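Local coordinates for protein Ves (Pseudomonas fluorescens, PDB 5V00), which is a bicupin protein (HutD) involved in histidine utilization, whose molecular function is unknown, at residues 47-52 / 116-121; 64-69 / 122-127; 78-83 / 102-107. All coordinates share one frame; numbering follows the deposited sequence.

Contact 1 of 3, residues 47-52 / 116-121; sequences WRLSIA and FNLIYS. With FMT (formic acid), chain I.
Leu49 and Phe116 meet on the face of the sheet that also carries Trp47, Ile51, Leu118 and Tyr120. Methyl CD1 of Leu49 lies 3.5 Å from CZ of the Phe116 ring, and on its other flank the same methyl stands 4.1 Å from CD1 of Leu118. The Phe116 ring reaches this spot because its CG is anti to the backbone N (chi1 176°), which carries it diagonally across to Leu49 rather than to its bridge partner Ile51. At the far end Trp47 and Tyr120 touch only through their CB atoms, 3.8 Å apart, and both rings then lead away from the pair.

The opposite face is more polar. Asn117 CB packs 3.5 Å from Ser50 OG, and one water joins the two side chains, 2.6 Å from Ser50 OG and accepting from Asn117 ND2. The same amide nitrogen donates to formate O1 (3.1 Å, 150° at the hydrogen), so Asn117 ND2 serves both a water and the formate that Arg68 also holds.

Between the two faces the backbones run antiparallel. Arg48 with Ile119 and Ser50 with Asn117 form the hydrogen-bonded pairs; Asn117 N to Ser50 O, at 2.9 Å and 172°, is the straightest of the four bonds.

Further out, Phe116 stacks on Phe148 and touches Cys185 and Ile187, so large apolar residues suit this face, where two sheets meet. Strands 47-54 and 113-120 are central neighbours in a six-stranded antiparallel sheet of a cupin beta-barrel, and the formate, probably from the crystallisation liquor, may mark a polar pocket on the face of Ser50 and Asn117.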
loop_
_atom_site.group_PDB
_atom_site.type_symbol
_atom_site.label_atom_id
_atom_site.label_comp_id
_atom_site.label_asym_id
_atom_site.label_seq_id
_atom_site.Cartn_x
_atom_site.Cartn_y
_atom_site.Cartn_z
ATOM N N TRP B 47 -7.144 -4.690 11.119
ATOM C CA TRP B 47 -7.480 -3.253 11.002
ATOM C C TRP B 47 -7.330 -2.810 9.582
ATOM O O TRP B 47 -6.585 -3.420 8.771
ATOM C CB TRP B 47 -6.632 -2.382 11.931
ATOM C CG TRP B 47 -5.167 -2.368 11.628
ATOM C CD1 TRP B 47 -4.214 -3.015 12.324
ATOM C CD2 TRP B 47 -4.479 -1.554 10.687
ATOM N NE1 TRP B 47 -2.991 -2.799 11.756
ATOM C CE2 TRP B 47 -3.145 -1.901 10.745
ATOM C CE3 TRP B 47 -4.879 -0.678 9.710
ATOM C CZ2 TRP B 47 -2.208 -1.271 9.936
ATOM C CZ3 TRP B 47 -3.937 -0.024 8.924
ATOM C CH2 TRP B 47 -2.634 -0.367 9.034
ATOM N N ARG B 48 -8.138 -1.815 9.184
ATOM C CA ARG B 48 -8.174 -1.355 7.869
ATOM C C ARG B 48 -8.434 0.151 7.882
ATOM O O ARG B 48 -9.214 0.617 8.669
ATOM C CB ARG B 48 -9.239 -2.094 7.019
ATOM C CG ARG B 48 -9.023 -3.596 6.819
ATOM C CD ARG B 48 -10.061 -4.319 5.924
ATOM N NE ARG B 48 -9.657 -5.733 5.858
ATOM C CZ ARG B 48 -10.297 -6.664 5.158
ATOM N NH1 ARG B 48 -11.375 -6.351 4.448
ATOM N NH2 ARG B 48 -9.835 -7.899 5.116
ATOM N N LEU B 49 -7.758 0.874 7.004
ATOM C CA LEU B 49 -7.949 2.330 6.833
ATOM C C LEU B 49 -8.409 2.555 5.423
ATOM O O LEU B 49 -7.817 2.003 4.456
ATOM C CB LEU B 49 -6.627 3.060 7.057
ATOM C CG LEU B 49 -6.686 4.445 7.562
ATOM C CD1 LEU B 49 -7.313 4.469 8.963
ATOM C CD2 LEU B 49 -5.248 5.011 7.623
ATOM N N SER B 50 -9.419 3.418 5.220
ATOM C CA SER B 50 -9.973 3.669 3.899
ATOM C C SER B 50 -10.663 5.027 3.818
ATOM O O SER B 50 -10.880 5.655 4.827
ATOM C CB SER B 50 -10.965 2.561 3.501
ATOM O OG SER B 50 -12.094 2.496 4.370
ATOM N N ILE B 51 -11.016 5.422 2.630
ATOM C CA ILE B 51 -11.885 6.567 2.422
ATOM C C ILE B 51 -13.157 6.015 1.743
ATOM O O ILE B 51 -13.086 5.362 0.675
ATOM C CB ILE B 51 -11.232 7.608 1.584
ATOM C CG1 ILE B 51 -9.980 8.185 2.237
ATOM C CG2 ILE B 51 -12.217 8.800 1.381
ATOM C CD1 ILE B 51 -9.167 9.104 1.359
ATOM N N ALA B 52 -14.326 6.389 2.256
ATOM C CA ALA B 52 -15.634 5.948 1.700
ATOM C C ALA B 52 -16.276 7.142 1.097
ATOM O O ALA B 52 -16.285 8.208 1.715
ATOM C CB ALA B 52 -16.501 5.371 2.786
ATOM N N PHE B 116 -13.309 9.489 6.279
ATOM C CA PHE B 116 -12.073 8.726 6.631
ATOM C C PHE B 116 -12.447 7.672 7.610
ATOM O O PHE B 116 -13.026 7.969 8.673
ATOM C CB PHE B 116 -11.030 9.709 7.178
ATOM C CG PHE B 116 -9.793 9.064 7.650
ATOM C CD1 PHE B 116 -8.959 8.405 6.762
ATOM C CD2 PHE B 116 -9.446 9.145 8.969
ATOM C CE1 PHE B 116 -7.771 7.848 7.244
ATOM C CE2 PHE B 116 -8.265 8.547 9.466
ATOM C CZ PHE B 116 -7.386 7.953 8.550
ATOM N N ASN B 117 -12.225 6.386 7.252
ATOM C CA ASN B 117 -12.670 5.245 8.018
ATOM C C ASN B 117 -11.549 4.429 8.648
ATOM O O ASN B 117 -10.675 3.940 7.905
ATOM C CB ASN B 117 -13.406 4.269 7.089
ATOM C CG ASN B 117 -14.869 4.731 6.706
ATOM O OD1 ASN B 117 -15.353 5.799 7.101
ATOM N ND2 ASN B 117 -15.564 3.889 5.921
ATOM N N LEU B 118 -11.589 4.275 9.965
ATOM C CA LEU B 118 -10.818 3.262 10.671
ATOM C C LEU B 118 -11.731 2.160 11.100
ATOM O O LEU B 118 -12.797 2.414 11.732
ATOM C CB LEU B 118 -10.133 3.846 11.896
ATOM C CG LEU B 118 -9.518 2.938 12.872
ATOM C CD1 LEU B 118 -8.366 2.194 12.213
ATOM C CD2 LEU B 118 -9.044 3.662 14.088
ATOM N N ILE B 119 -11.345 0.916 10.864
ATOM C CA ILE B 119 -12.005 -0.199 11.518
ATOM C C ILE B 119 -10.969 -1.159 12.073
ATOM O O ILE B 119 -9.919 -1.404 11.401
ATOM C CB ILE B 119 -12.951 -0.883 10.548
ATOM C CG1 ILE B 119 -13.683 -2.059 11.200
ATOM C CG2 ILE B 119 -12.223 -1.391 9.296
ATOM C CD1 ILE B 119 -14.815 -2.578 10.339
ATOM N N TYR B 120 -11.194 -1.649 13.278
ATOM C CA TYR B 120 -10.251 -2.624 13.876
ATOM C C TYR B 120 -10.955 -3.619 14.748
ATOM O O TYR B 120 -12.040 -3.346 15.267
ATOM C CB TYR B 120 -9.143 -1.923 14.680
ATOM C CG TYR B 120 -9.611 -1.253 15.942
ATOM C CD1 TYR B 120 -10.133 0.046 15.950
ATOM C CD2 TYR B 120 -9.521 -1.895 17.129
ATOM C CE1 TYR B 120 -10.682 0.588 17.099
ATOM C CE2 TYR B 120 -9.942 -1.325 18.316
ATOM C CZ TYR B 120 -10.549 -0.054 18.287
ATOM O OH TYR B 120 -11.024 0.511 19.437
ATOM N N SER B 121 -10.298 -4.751 14.963
ATOM C CA SER B 121 -10.749 -5.805 15.906
ATOM C C SER B 121 -10.222 -5.514 17.286
ATOM O O SER B 121 -9.004 -5.581 17.510
ATOM C CB SER B 121 -10.227 -7.200 15.462
ATOM O OG SER B 121 -10.347 -8.071 16.530
HETATM C C FMT I . -19.650 3.066 5.334
HETATM O O1 FMT I . -18.685 3.756 5.758
HETATM O O2 FMT I . -19.810 1.793 5.770
HETATM O O HOH W 1 -14.564 1.687 4.253
#

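Contact 2 of 3, residues 64-69 / 122-127; sequences AGYQRV and PERYHA. With FMT (formic acid), chain I.
Two loop-to-strand junctions of the cupin fold meet here: the entry into strand 67-74 and the turn that leads from strand 113-120 into strand 125-132. Pro122 makes the largest single contribution. Its ring carbon CD sits 3.3 Å from Gly65 O and 3.8 Å from Gln67 N, while CG rests 4.0 Å from CB of Gln67. A proline suits this turn, since its rigid ring offers a compact apolar surface to the backbone opposite; Gly65 suits its place because its positive phi (88°) is easily adopted without a side chain.

Beyond the proline contact, Arg124 NH2 comes within 3.4 Å of Tyr66 OH, which lies at the edge of the guanidinium and in its plane. The planes of the ring and the guanidinium are 81° apart, almost perpendicular. The bend of the arginine chain at chi3 (-84°) turns its end toward the phenol. Both groups are held by Phe45: its N donates to Tyr66 OH, and its O accepts from Arg124 NH2.

On the far side of strand 67-74, Arg68 grips formate through NH1 to O2 and NH2 to O1, each 3.0 Å. The contact lies at the surface, with strand 113-120 beside strand 67-74 and strand 184-191 beside strand 125-132.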
loop_
_atom_site.group_PDB
_atom_site.type_symbol
_atom_site.label_atom_id
_atom_site.label_comp_id
_atom_site.label_asym_id
_atom_site.label_seq_id
_atom_site.Cartn_x
_atom_site.Cartn_y
_atom_site.Cartn_z
ATOM N N ALA B 64 -19.695 -7.201 12.292
ATOM C CA ALA B 64 -19.848 -7.672 13.641
ATOM C C ALA B 64 -18.503 -8.022 14.318
ATOM O O ALA B 64 -17.659 -8.640 13.680
ATOM C CB ALA B 64 -20.810 -8.902 13.713
ATOM N N GLY B 65 -18.335 -7.575 15.558
ATOM C CA GLY B 65 -17.113 -7.791 16.350
ATOM C C GLY B 65 -16.013 -6.735 16.178
ATOM O O GLY B 65 -14.932 -6.851 16.813
ATOM N N TYR B 66 -16.195 -5.805 15.249
ATOM C CA TYR B 66 -15.184 -4.778 14.954
ATOM C C TYR B 66 -15.613 -3.483 15.605
ATOM O O TYR B 66 -16.804 -3.267 15.846
ATOM C CB TYR B 66 -15.040 -4.565 13.470
ATOM C CG TYR B 66 -14.356 -5.793 12.817
ATOM C CD1 TYR B 66 -15.114 -6.840 12.315
ATOM C CD2 TYR B 66 -12.963 -5.916 12.795
ATOM C CE1 TYR B 66 -14.519 -7.954 11.723
ATOM C CE2 TYR B 66 -12.362 -7.032 12.209
ATOM C CZ TYR B 66 -13.155 -8.057 11.724
ATOM O OH TYR B 66 -12.591 -9.170 11.137
ATOM N N GLN B 67 -14.653 -2.616 15.864
ATOM C CA GLN B 67 -14.921 -1.216 16.279
ATOM C C GLN B 67 -14.681 -0.303 15.095
ATOM O O GLN B 67 -13.692 -0.449 14.387
ATOM C CB GLN B 67 -14.005 -0.823 17.446
ATOM C CG GLN B 67 -14.065 0.626 17.859
ATOM C CD GLN B 67 -15.374 0.900 18.629
ATOM O OE1 GLN B 67 -15.682 0.204 19.580
ATOM N NE2 GLN B 67 -16.083 1.947 18.248
ATOM N N ARG B 68 -15.521 0.720 14.902
ATOM C CA ARG B 68 -15.359 1.689 13.822
ATOM C C ARG B 68 -15.178 3.088 14.385
ATOM O O ARG B 68 -15.716 3.408 15.454
ATOM C CB ARG B 68 -16.546 1.706 12.906
ATOM C CG ARG B 68 -16.832 0.349 12.244
ATOM C CD ARG B 68 -17.791 0.433 11.104
ATOM N NE ARG B 68 -17.375 1.333 10.036
ATOM C CZ ARG B 68 -18.014 1.563 8.906
ATOM N NH1 ARG B 68 -19.287 1.108 8.680
ATOM N NH2 ARG B 68 -17.475 2.374 8.072
ATOM N N VAL B 69 -14.349 3.883 13.704
ATOM C CA VAL B 69 -14.323 5.305 13.949
ATOM C C VAL B 69 -14.326 5.954 12.586
ATOM O O VAL B 69 -13.397 5.777 11.764
ATOM C CB VAL B 69 -13.092 5.790 14.782
ATOM C CG1 VAL B 69 -13.257 7.297 15.105
ATOM C CG2 VAL B 69 -12.927 4.962 16.042
ATOM N N PRO B 122 -11.102 -5.235 18.274
ATOM C CA PRO B 122 -10.627 -4.983 19.596
ATOM C C PRO B 122 -9.989 -6.193 20.286
ATOM O O PRO B 122 -9.190 -6.052 21.195
ATOM C CB PRO B 122 -11.884 -4.518 20.359
ATOM C CG PRO B 122 -12.816 -4.095 19.336
ATOM C CD PRO B 122 -12.554 -4.910 18.113
ATOM N N GLU B 123 -10.353 -7.382 19.823
ATOM C CA GLU B 123 -9.746 -8.600 20.327
ATOM C C GLU B 123 -8.294 -8.675 19.889
ATOM O O GLU B 123 -7.484 -9.165 20.642
ATOM C CB GLU B 123 -10.520 -9.807 19.778
ATOM C CG GLU B 123 -10.033 -11.158 20.232
ATOM C CD GLU B 123 -11.032 -12.264 19.894
ATOM O OE1 GLU B 123 -10.640 -13.433 20.079
ATOM O OE2 GLU B 123 -12.163 -11.971 19.431
ATOM N N ARG B 124 -7.981 -8.161 18.711
ATOM C CA ARG B 124 -6.653 -8.307 18.171
ATOM C C ARG B 124 -5.726 -7.065 18.291
ATOM O O ARG B 124 -4.501 -7.227 18.263
ATOM C CB ARG B 124 -6.760 -8.748 16.774
ATOM C CG ARG B 124 -7.319 -10.152 16.667
ATOM C CD ARG B 124 -7.321 -10.648 15.259
ATOM N NE ARG B 124 -8.435 -10.262 14.442
ATOM C CZ ARG B 124 -9.715 -10.693 14.542
ATOM N NH1 ARG B 124 -10.115 -11.506 15.535
ATOM N NH2 ARG B 124 -10.635 -10.270 13.638
ATOM N N TYR B 125 -6.297 -5.862 18.410
ATOM C CA TYR B 125 -5.501 -4.633 18.422
ATOM C C TYR B 125 -5.914 -3.664 19.496
ATOM O O TYR B 125 -7.096 -3.422 19.741
ATOM C CB TYR B 125 -5.628 -3.907 17.086
ATOM C CG TYR B 125 -4.787 -4.558 16.056
ATOM C CD1 TYR B 125 -5.224 -5.697 15.337
ATOM C CD2 TYR B 125 -3.479 -4.095 15.852
ATOM C CE1 TYR B 125 -4.385 -6.308 14.388
ATOM C CE2 TYR B 125 -2.626 -4.729 14.943
ATOM C CZ TYR B 125 -3.089 -5.849 14.229
ATOM O OH TYR B 125 -2.304 -6.517 13.301
ATOM N N HIS B 126 -4.917 -3.052 20.096
ATOM C CA HIS B 126 -5.058 -1.782 20.778
ATOM C C HIS B 126 -5.045 -0.655 19.756
ATOM O O HIS B 126 -4.403 -0.810 18.681
ATOM C CB HIS B 126 -4.005 -1.563 21.796
ATOM C CG HIS B 126 -4.295 -2.230 23.107
ATOM N ND1 HIS B 126 -5.293 -1.738 23.943
ATOM C CD2 HIS B 126 -3.715 -3.267 23.759
ATOM C CE1 HIS B 126 -5.372 -2.513 25.016
ATOM N NE2 HIS B 126 -4.450 -3.452 24.928
ATOM N N ALA B 127 -5.731 0.444 20.039
ATOM C CA ALA B 127 -5.933 1.518 19.071
ATOM C C ALA B 127 -5.988 2.862 19.780
ATOM O O ALA B 127 -6.474 2.990 20.923
ATOM C CB ALA B 127 -7.239 1.309 18.274
HETATM C C FMT I . -19.650 3.066 5.334
HETATM O O1 FMT I . -18.685 3.756 5.758
HETATM O O2 FMT I . -19.810 1.793 5.770
#

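Contact 3 of 3, residues 78-83 / 102-107; sequences MVLTVD and SQVSCR. With FMT (formic acid), chain K.
Main-chain hydrogen bonds set the register of Met78-Asp83 against Ser102-Arg107. Val79 pairs with Arg107 and Thr81 with Ser105, each through two bonds, of which Val79 N to Arg107 O is almost straight at 175°. The ladder runs on past the strand end, where Asp83 N donates to Gln103 O at 2.8 Å.

Asp83 then adds side-chain bonds. Its OD1 accepts from Gln103 N (2.8 Å) and its OD2 from Ser102 OG (2.7 Å), both on the syn side but somewhat out of the carboxylate plane. With chi1 at -61°, CG lies beside the backbone N and the carboxylate turns toward the other chain segment. An aspartate suits this place, being short enough to serve a backbone N-H and a hydroxyl together.

Apolar contacts occupy the face of Leu80, Val82, Val104 and Cys106. Leu80 CD2 touches both Val104 CG1 (3.9 Å) and Cys106 CB (3.8 Å), and Val82 runs alongside Val104. Near the other end, Met78 SD meets Cys106 SG at 3.8 Å. Phe60, Phe96 and Phe98 lie against this face.

The face of Val79, Thr81, Ser105 and Arg107 is mixed: Ser105 OG donates to formate O1 at 2.8 Å, and Arg107 runs alongside Val79, its NH2 hydrogen-bonded to Gln87 OE1.

These are the two middle strands of a four-stranded antiparallel sheet, one apolar face turned inward and a more polar one outward, as in the jelly-roll barrel of a cupin.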
loop_
_atom_site.group_PDB
_atom_site.type_symbol
_atom_site.label_atom_id
_atom_site.label_comp_id
_atom_site.label_asym_id
_atom_site.label_seq_id
_atom_site.Cartn_x
_atom_site.Cartn_y
_atom_site.Cartn_z
ATOM N N MET B 78 -23.325 14.861 7.341
ATOM C CA MET B 78 -24.470 13.974 7.198
ATOM C C MET B 78 -25.002 13.531 8.536
ATOM O O MET B 78 -24.450 13.897 9.581
ATOM C CB MET B 78 -24.157 12.793 6.224
ATOM C CG MET B 78 -22.922 12.048 6.673
ATOM S SD MET B 78 -23.078 11.016 8.067
ATOM C CE MET B 78 -21.480 10.049 7.700
ATOM N N VAL B 79 -26.163 12.841 8.521
ATOM C CA VAL B 79 -26.797 12.350 9.717
ATOM C C VAL B 79 -26.845 10.868 9.800
ATOM O O VAL B 79 -27.294 10.184 8.864
ATOM C CB VAL B 79 -28.292 12.909 9.778
ATOM C CG1 VAL B 79 -29.026 12.236 10.904
ATOM C CG2 VAL B 79 -28.193 14.389 10.009
ATOM N N LEU B 80 -26.391 10.325 10.900
ATOM C CA LEU B 80 -26.466 8.918 11.146
ATOM C C LEU B 80 -27.517 8.520 12.125
ATOM O O LEU B 80 -27.710 9.183 13.154
ATOM C CB LEU B 80 -25.108 8.347 11.745
ATOM C CG LEU B 80 -23.922 8.280 10.859
ATOM C CD1 LEU B 80 -22.881 7.427 11.638
ATOM C CD2 LEU B 80 -24.151 7.609 9.518
ATOM N N THR B 81 -28.181 7.392 11.855
ATOM C CA THR B 81 -29.010 6.775 12.810
ATOM C C THR B 81 -28.392 5.436 13.196
ATOM O O THR B 81 -28.205 4.589 12.325
ATOM C CB THR B 81 -30.462 6.577 12.252
ATOM O OG1 THR B 81 -30.961 7.861 11.866
ATOM C CG2 THR B 81 -31.365 6.004 13.281
ATOM N N VAL B 82 -28.082 5.255 14.466
ATOM C CA VAL B 82 -27.429 4.039 14.975
ATOM C C VAL B 82 -28.416 3.321 15.880
ATOM O O VAL B 82 -28.813 3.873 16.936
ATOM C CB VAL B 82 -26.218 4.412 15.830
ATOM C CG1 VAL B 82 -25.468 3.177 16.310
ATOM C CG2 VAL B 82 -25.350 5.334 14.982
ATOM N N ASP B 83 -28.758 2.097 15.493
ATOM C CA ASP B 83 -29.689 1.244 16.279
ATOM C C ASP B 83 -30.976 1.995 16.638
ATOM O O ASP B 83 -31.415 1.974 17.785
ATOM C CB ASP B 83 -29.036 0.759 17.511
ATOM C CG ASP B 83 -27.773 -0.110 17.191
ATOM O OD1 ASP B 83 -27.845 -0.857 16.225
ATOM O OD2 ASP B 83 -26.800 -0.008 17.927
ATOM N N SER B 102 -23.617 -2.704 15.229
ATOM C CA SER B 102 -24.780 -1.836 15.171
ATOM C C SER B 102 -25.379 -1.776 13.818
ATOM O O SER B 102 -24.726 -1.860 12.791
ATOM C CB SER B 102 -24.477 -0.385 15.642
ATOM O OG SER B 102 -24.251 -0.344 17.077
ATOM N N GLN B 103 -26.703 -1.506 13.792
ATOM C CA GLN B 103 -27.332 -1.256 12.496
ATOM C C GLN B 103 -27.343 0.261 12.271
ATOM O O GLN B 103 -27.868 0.974 13.130
ATOM C CB GLN B 103 -28.802 -1.831 12.492
ATOM C CG GLN B 103 -29.695 -1.396 11.335
ATOM C CD GLN B 103 -31.198 -1.489 11.772
ATOM O OE1 GLN B 103 -31.815 -0.493 12.172
ATOM N NE2 GLN B 103 -31.729 -2.702 11.800
ATOM N N VAL B 104 -26.802 0.707 11.138
ATOM C CA VAL B 104 -26.514 2.130 10.923
ATOM C C VAL B 104 -26.985 2.532 9.620
ATOM O O VAL B 104 -26.786 1.821 8.637
ATOM C CB VAL B 104 -24.975 2.475 11.088
ATOM C CG1 VAL B 104 -24.690 3.906 10.698
ATOM C CG2 VAL B 104 -24.534 2.131 12.466
ATOM N N SER B 105 -27.636 3.717 9.525
ATOM C CA SER B 105 -27.949 4.241 8.265
ATOM C C SER B 105 -27.613 5.714 8.237
ATOM O O SER B 105 -27.583 6.380 9.268
ATOM C CB SER B 105 -29.454 3.955 7.878
ATOM O OG SER B 105 -30.239 4.661 8.746
ATOM N N CYS B 106 -27.359 6.176 7.068
ATOM C CA CYS B 106 -26.935 7.513 6.794
ATOM C C CYS B 106 -27.937 8.279 5.941
ATOM O O CYS B 106 -28.405 7.747 4.910
ATOM C CB CYS B 106 -25.638 7.403 5.977
ATOM S SG CYS B 106 -24.849 8.880 5.496
ATOM N N ARG B 107 -28.214 9.528 6.309
ATOM C CA ARG B 107 -29.014 10.442 5.531
ATOM C C ARG B 107 -28.233 11.618 5.100
ATOM O O ARG B 107 -27.651 12.383 5.926
ATOM C CB ARG B 107 -30.330 10.870 6.340
ATOM C CG ARG B 107 -31.243 11.757 5.545
ATOM C CD ARG B 107 -32.563 11.975 6.305
ATOM N NE ARG B 107 -32.411 12.561 7.629
ATOM C CZ ARG B 107 -32.404 13.894 7.892
ATOM N NH1 ARG B 107 -32.531 14.805 6.907
ATOM N NH2 ARG B 107 -32.241 14.313 9.133
HETATM C C FMT K . -30.340 2.474 11.699
HETATM O O1 FMT K . -31.051 2.845 10.740
HETATM O O2 FMT K . -30.782 2.287 12.950
#

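How the contacts relate
Contact 1 lies in the core, about 4 Å from the centre of the chain; contact 2 is a surface meeting of loops, and contact 3, its centre about 18 Å from that of the chain, is partly buried. Contacts 1 and 3 are both antiparallel strand ladders, but in different sheets, and their nearest atoms stay about 7 Å apart. Contact 2 lacks a ladder and relies on proline packing and on Arg124 beside Tyr66. It adjoins contact 1 directly: strand 67-74 pairs with strand 113-120 through Gln67 N and Tyr120 O, 2.8 Å apart, and Asn117 and Arg68 share one formate. Along the chain, contact 3 is nested inside the loops closed by both others.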